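Long-range contacts in glutathione-specific gamma-glutamylcyclotransferase (Saccharomyces cerevisiae S288c, PDB 5HWI), which catalyses the cleavage of glutathione into 5-oxo-L-proline and the dipeptide Cys-Gly, leaving other gamma-glutamyl peptides untouched: residues E123-L128 and K153-T158; I93-Y98 and A205-M210. The protein carries 4 engineered substitutions. All blocks are in the same frame, centred on the assembly; numbering follows the deposited sequence.

Contact 1: E123-L128 and K153-T158; sequences EVEVHL and KRVLLT
Leu128 overlaps Leu156 obliquely, its CD2 methyl 3.9 Å from CD2 of Leu156 and its CG close to CB of Leu156. Leu128 also packs on Val96 of strand 91-99. An alanine here takes both methyls away, and is likely to leave a gap between Leu156 and Val96. On the opposite sheet face Val155 reaches two ways. Its CG1, anti to the backbone N (chi1 179°), lies 3.7 Å from CB of Glu125, while CG2 sits over one face of the His127 ring, near its rim and 4.2 Å from CD2 of His127. The imidazole is held from outside the pair, by ND1 of His127 hydrogen-bonding to OG of Ser151.

The backbones form an antiparallel pair, their axes at 144°. Val124 with Thr158 and Val126 with Leu156 are hydrogen-bonded pairs, each closed by two bonds; Val126 N to Leu156 O, for example, measures 2.9 Å. A fifth backbone bond joins Leu128 N to Arg154 O at 2.8 Å, and a water bridges the same two residues, donating to Leu128 O (2.7 Å) and accepting from Arg154 N (2.9 Å).

Strand 120-128 lies between 26-33, where His127 forms backbone hydrogen bonds with Ile31, and 155-162. The face bearing Val124, Val126, Leu156 and Thr158 turns inward: Val126 meets Val96 of strand 91-99 and Ala30 and Ile32 of strand 26-33, and Leu156 packs on Trp9 of strand 8-12.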
loop_
_atom_site.group_PDB
_atom_site.type_symbol
_atom_site.label_atom_id
_atom_site.label_comp_id
_atom_site.label_asym_id
_atom_site.label_seq_id
_atom_site.Cartn_x
_atom_site.Cartn_y
_atom_site.Cartn_z
ATOM N N GLU A 123 -0.232 12.040 6.509
ATOM C CA GLU A 123 -1.696 12.010 6.533
ATOM C C GLU A 123 -2.214 12.179 5.113
ATOM O O GLU A 123 -1.750 13.070 4.396
ATOM C CB GLU A 123 -2.276 13.104 7.465
ATOM C CG GLU A 123 -1.971 12.827 8.930
ATOM C CD GLU A 123 -2.218 14.036 9.853
ATOM O OE1 GLU A 123 -2.658 15.102 9.363
ATOM O OE2 GLU A 123 -1.965 13.913 11.072
ATOM N N VAL A 124 -3.126 11.297 4.685
ATOM C CA VAL A 124 -3.670 11.330 3.328
ATOM C C VAL A 124 -5.176 11.117 3.380
ATOM O O VAL A 124 -5.704 10.538 4.324
ATOM C CB VAL A 124 -3.027 10.240 2.404
ATOM C CG1 VAL A 124 -1.482 10.452 2.323
ATOM C CG2 VAL A 124 -3.390 8.832 2.896
ATOM N N GLU A 125 -5.856 11.565 2.324
ATOM C CA GLU A 125 -7.297 11.348 2.171
ATOM C C GLU A 125 -7.571 10.043 1.431
ATOM O O GLU A 125 -6.872 9.721 0.468
ATOM C CB GLU A 125 -7.935 12.482 1.370
ATOM C CG GLU A 125 -7.786 13.796 2.002
ATOM C CD GLU A 125 -8.444 14.905 1.172
ATOM O OE1 GLU A 125 -8.485 14.807 -0.077
ATOM O OE2 GLU A 125 -8.957 15.850 1.801
ATOM N N VAL A 126 -8.581 9.280 1.887
ATOM C CA VAL A 126 -9.005 8.070 1.171
ATOM C C VAL A 126 -10.510 8.121 1.025
ATOM O O VAL A 126 -11.200 8.824 1.771
ATOM C CB VAL A 126 -8.614 6.755 1.891
ATOM C CG1 VAL A 126 -7.124 6.711 2.057
ATOM C CG2 VAL A 126 -9.336 6.629 3.278
ATOM N N HIS A 127 -11.016 7.411 0.019
ATOM C CA HIS A 127 -12.452 7.308 -0.179
ATOM C C HIS A 127 -12.900 5.995 0.448
ATOM O O HIS A 127 -12.317 4.944 0.169
ATOM C CB HIS A 127 -12.841 7.314 -1.655
ATOM C CG HIS A 127 -12.483 8.563 -2.383
ATOM N ND1 HIS A 127 -13.191 9.002 -3.478
ATOM C CD2 HIS A 127 -11.458 9.434 -2.221
ATOM C CE1 HIS A 127 -12.649 10.120 -3.932
ATOM N NE2 HIS A 127 -11.589 10.400 -3.192
ATOM N N LEU A 128 -13.936 6.041 1.304
ATOM C CA LEU A 128 -14.321 4.817 1.990
ATOM C C LEU A 128 -15.287 3.981 1.162
ATOM O O LEU A 128 -16.277 4.473 0.628
ATOM C CB LEU A 128 -14.970 5.146 3.347
ATOM C CG LEU A 128 -14.070 5.877 4.316
ATOM C CD1 LEU A 128 -14.889 6.181 5.594
ATOM C CD2 LEU A 128 -12.819 5.099 4.676
ATOM N N LYS A 153 -18.159 8.997 -2.737
ATOM C CA LYS A 153 -17.801 8.297 -1.507
ATOM C C LYS A 153 -17.394 9.277 -0.409
ATOM O O LYS A 153 -16.891 10.372 -0.676
ATOM C CB LYS A 153 -16.638 7.337 -1.720
ATOM C CG LYS A 153 -16.747 6.498 -2.968
ATOM C CD LYS A 153 -17.823 5.456 -2.827
ATOM C CE LYS A 153 -17.709 4.390 -3.929
ATOM N NZ LYS A 153 -18.965 3.571 -3.976
ATOM N N ARG A 154 -17.567 8.836 0.831
ATOM C CA ARG A 154 -17.116 9.622 1.972
ATOM C C ARG A 154 -15.587 9.664 2.002
ATOM O O ARG A 154 -14.920 8.645 1.795
ATOM C CB ARG A 154 -17.630 9.023 3.283
ATOM C CG ARG A 154 -19.185 8.913 3.417
ATOM C CD ARG A 154 -19.827 10.270 3.378
ATOM N NE ARG A 154 -21.272 10.131 3.569
ATOM C CZ ARG A 154 -22.079 11.161 3.777
ATOM N NH1 ARG A 154 -21.575 12.402 3.862
ATOM N NH2 ARG A 154 -23.400 10.972 3.912
ATOM N N VAL A 155 -15.031 10.850 2.267
ATOM C CA VAL A 155 -13.577 11.034 2.297
ATOM C C VAL A 155 -13.098 11.156 3.742
ATOM O O VAL A 155 -13.623 11.980 4.513
ATOM C CB VAL A 155 -13.167 12.273 1.485
ATOM C CG1 VAL A 155 -11.669 12.457 1.538
ATOM C CG2 VAL A 155 -13.714 12.152 0.048
ATOM N N LEU A 156 -12.047 10.406 4.073
ATOM C CA LEU A 156 -11.521 10.297 5.432
ATOM C C LEU A 156 -10.039 10.622 5.436
ATOM O O LEU A 156 -9.311 10.112 4.579
ATOM C CB LEU A 156 -11.702 8.875 5.964
ATOM C CG LEU A 156 -11.098 8.674 7.338
ATOM C CD1 LEU A 156 -11.936 9.454 8.360
ATOM C CD2 LEU A 156 -11.115 7.098 7.612
ATOM N N LEU A 157 -9.604 11.487 6.374
ATOM C CA LEU A 157 -8.190 11.753 6.592
ATOM C C LEU A 157 -7.605 10.650 7.468
ATOM O O LEU A 157 -8.115 10.409 8.569
ATOM C CB LEU A 157 -7.987 13.099 7.277
ATOM C CG LEU A 157 -6.524 13.561 7.155
ATOM C CD1 LEU A 157 -6.163 13.920 5.680
ATOM C CD2 LEU A 157 -6.261 14.780 8.066
ATOM N N THR A 158 -6.548 9.969 6.998
ATOM C CA THR A 158 -5.982 8.817 7.711
ATOM C C THR A 158 -4.456 8.882 7.700
ATOM O O THR A 158 -3.869 9.360 6.735
ATOM C CB THR A 158 -6.470 7.463 7.090
ATOM O OG1 THR A 158 -5.850 6.338 7.744
ATOM C CG2 THR A 158 -6.242 7.369 5.532
HETATM O O HOH W 1 -18.353 6.067 1.253
#

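Contact 2: I93-Y98 and A205-M210; sequences IGVVYY and AQMPIM
Ile93 pushes its CG2 methyl into the notch between Met207 and Ile209. This residue 207 is selenomethionine, introduced by labelling, so the atom met there is selenium. CG2 of Ile93 is 3.7 Å from CD1 of Ile209, the two side chains meeting tip to tip, and 4.1 Å from SE of Met207, past which it slides in the opposite direction. Being anti to the backbone N of Ile93 (chi1 -55°, measured to CG1), this branch is the one that fills the notch.

The second fit is the converse. Met207 bends at its last torsion (chi3 58°), and its selenium-methyl end lies between CG2 of Ile93 and CG1 of Val95 and over the Gly94 carbonyl. CE of Met207 ends 4.0 Å from O of Gly94. It also lies 3.9 Å from CG1 of Val95, in the one of that residue's two deposited conformers described here. The same CE touches CD1 of Ile209 at 3.7 Å, so that Met207 and Ile209 form one apolar rim around the Ile93 methyl.

No hydrogen bond crosses the interface, and the closest CA atoms, those of Ile93 and Ile209, are 8.8 Å apart; the contact is one of van der Waals fit, mostly between apolar side chains. An inverse gamma turn centred on Pro208 brings both side chains to the same side, its Ile209 N to Met207 O bond measuring 2.6 Å.

Met207 and Ile209 also rest on Pro29 of strand 26-33, and Ile93 on Ile31. The loop after helix 193-205 is thereby laid across two adjacent strands of the central sheet of this gamma-glutamylcyclotransferase fold, with Gly94 lying near Leu11, a residue of the substrate site assigned by similarity.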
loop_
_atom_site.group_PDB
_atom_site.type_symbol
_atom_site.label_atom_id
_atom_site.label_comp_id
_atom_site.label_asym_id
_atom_site.label_seq_id
_atom_site.Cartn_x
_atom_site.Cartn_y
_atom_site.Cartn_z
ATOM N N ILE A 93 -5.761 0.470 -3.959
ATOM C CA ILE A 93 -6.694 -0.042 -2.945
ATOM C C ILE A 93 -5.944 -0.362 -1.679
ATOM O O ILE A 93 -4.896 -1.026 -1.696
ATOM C CB ILE A 93 -7.444 -1.293 -3.453
ATOM C CG1 ILE A 93 -8.152 -1.025 -4.763
ATOM C CG2 ILE A 93 -8.437 -1.849 -2.401
ATOM C CD1 ILE A 93 -9.076 0.084 -4.681
ATOM N N GLY A 94 -6.569 -0.043 -0.533
ATOM C CA GLY A 94 -6.059 -0.498 0.745
ATOM C C GLY A 94 -7.204 -0.647 1.772
ATOM O O GLY A 94 -8.369 -0.801 1.389
ATOM N N VAL A 95 -6.871 -0.655 3.058
ATOM C CA VAL A 95 -7.887 -0.671 4.109
ATOM C C VAL A 95 -7.459 0.330 5.165
ATOM O O VAL A 95 -6.271 0.596 5.357
ATOM C CB VAL A 95 -8.102 -2.046 4.768
ATOM C CG1 VAL A 95 -8.795 -2.995 3.808
ATOM C CG2 VAL A 95 -6.764 -2.613 5.267
ATOM N N VAL A 96 -8.441 0.877 5.873
ATOM C CA VAL A 96 -8.151 1.743 6.993
ATOM C C VAL A 96 -8.615 1.042 8.269
ATOM O O VAL A 96 -9.690 0.413 8.309
ATOM C CB VAL A 96 -8.785 3.158 6.862
ATOM C CG1 VAL A 96 -8.153 3.864 5.747
ATOM C CG2 VAL A 96 -10.273 3.063 6.664
ATOM N N TYR A 97 -7.800 1.148 9.316
ATOM C CA TYR A 97 -8.094 0.595 10.633
ATOM C C TYR A 97 -8.367 1.733 11.616
ATOM O O TYR A 97 -7.668 2.753 11.575
ATOM C CB TYR A 97 -6.895 -0.195 11.172
ATOM C CG TYR A 97 -6.564 -1.408 10.348
ATOM C CD1 TYR A 97 -7.150 -2.600 10.640
ATOM C CD2 TYR A 97 -5.648 -1.338 9.277
ATOM C CE1 TYR A 97 -6.851 -3.758 9.914
ATOM C CE2 TYR A 97 -5.366 -2.485 8.500
ATOM C CZ TYR A 97 -5.962 -3.669 8.839
ATOM O OH TYR A 97 -5.737 -4.826 8.121
ATOM N N TYR A 98 -9.349 1.558 12.516
ATOM C CA TYR A 98 -9.506 2.493 13.613
ATOM C C TYR A 98 -8.945 1.855 14.866
ATOM O O TYR A 98 -9.337 0.736 15.221
ATOM C CB TYR A 98 -10.978 2.874 13.838
ATOM C CG TYR A 98 -11.141 3.918 14.905
ATOM C CD1 TYR A 98 -10.751 5.263 14.667
ATOM C CD2 TYR A 98 -11.704 3.600 16.151
ATOM C CE1 TYR A 98 -10.939 6.239 15.640
ATOM C CE2 TYR A 98 -11.887 4.575 17.137
ATOM C CZ TYR A 98 -11.504 5.877 16.883
ATOM O OH TYR A 98 -11.682 6.783 17.888
ATOM N N ALA A 205 -7.202 -9.310 -3.973
ATOM C CA ALA A 205 -8.074 -10.056 -4.873
ATOM C C ALA A 205 -9.322 -10.573 -4.152
ATOM O O ALA A 205 -10.388 -10.715 -4.749
ATOM C CB ALA A 205 -7.317 -11.248 -5.460
ATOM N N GLN A 206 -9.205 -10.818 -2.863
ATOM C CA GLN A 206 -10.279 -11.365 -2.058
ATOM C C GLN A 206 -11.091 -10.276 -1.348
ATOM O O GLN A 206 -12.017 -10.585 -0.584
ATOM C CB GLN A 206 -9.682 -12.338 -1.049
ATOM C CG GLN A 206 -9.146 -13.546 -1.755
ATOM C CD GLN A 206 -8.265 -14.412 -0.857
ATOM O OE1 GLN A 206 -8.340 -14.329 0.372
ATOM N NE2 GLN A 206 -7.422 -15.237 -1.478
HETATM N N MSE A 207 -10.802 -9.034 -1.622
HETATM C CA MSE A 207 -11.593 -7.943 -1.041
HETATM C C MSE A 207 -12.842 -7.725 -1.866
HETATM O O MSE A 207 -12.756 -7.627 -3.056
HETATM C CB MSE A 207 -10.766 -6.650 -1.004
HETATM C CG MSE A 207 -9.838 -6.628 0.133
HETATM SE SE MSE A 207 -9.087 -4.801 0.306
HETATM C CE MSE A 207 -10.721 -3.893 0.519
ATOM N N PRO A 208 -13.975 -7.616 -1.268
ATOM C CA PRO A 208 -15.199 -7.479 -2.064
ATOM C C PRO A 208 -15.371 -6.056 -2.622
ATOM O O PRO A 208 -16.400 -5.426 -2.436
ATOM C CB PRO A 208 -16.298 -7.869 -1.068
ATOM C CG PRO A 208 -15.726 -7.539 0.269
ATOM C CD PRO A 208 -14.243 -7.825 0.166
ATOM N N ILE A 209 -14.328 -5.550 -3.269
ATOM C CA ILE A 209 -14.332 -4.263 -3.968
ATOM C C ILE A 209 -14.408 -4.551 -5.460
ATOM O O ILE A 209 -13.462 -5.093 -6.054
ATOM C CB ILE A 209 -13.084 -3.428 -3.662
ATOM C CG1 ILE A 209 -13.160 -2.820 -2.281
ATOM C CG2 ILE A 209 -12.970 -2.271 -4.650
ATOM C CD1 ILE A 209 -12.152 -1.704 -2.113
ATOM N N MET A 210 -15.514 -4.152 -6.068
ATOM C CA MET A 210 -15.758 -4.410 -7.476
ATOM C C MET A 210 -15.201 -3.288 -8.355
ATOM O O MET A 210 -14.973 -2.160 -7.902
ATOM C CB MET A 210 -17.260 -4.587 -7.715
ATOM C CG MET A 210 -17.848 -5.811 -7.000
ATOM S SD MET A 210 -17.007 -7.388 -7.386
ATOM C CE MET A 210 -16.078 -7.599 -5.850
#

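Overall arrangement
From the N terminus, after strands 8-12 and 26-33, the separate small sheet and two helices, strand 91-99 supplies the first half of contact 2. The chain continues through helix 101-114 to strand 120-128, where contact 1 opens; helix 132-142 follows, and strand 155-162 closes this short loop. Only after helices 176-185 and 193-205 does 205-210 return to close contact 2, so contact 1 is nested within it. Contact 1 joins neighbouring strands of the five-stranded sheet, whereas contact 2 ties a late loop to that sheet. Their centres are 13 Å apart, and Val96 links them, its CG2 packing 3.8 Å from CD2 of Leu128.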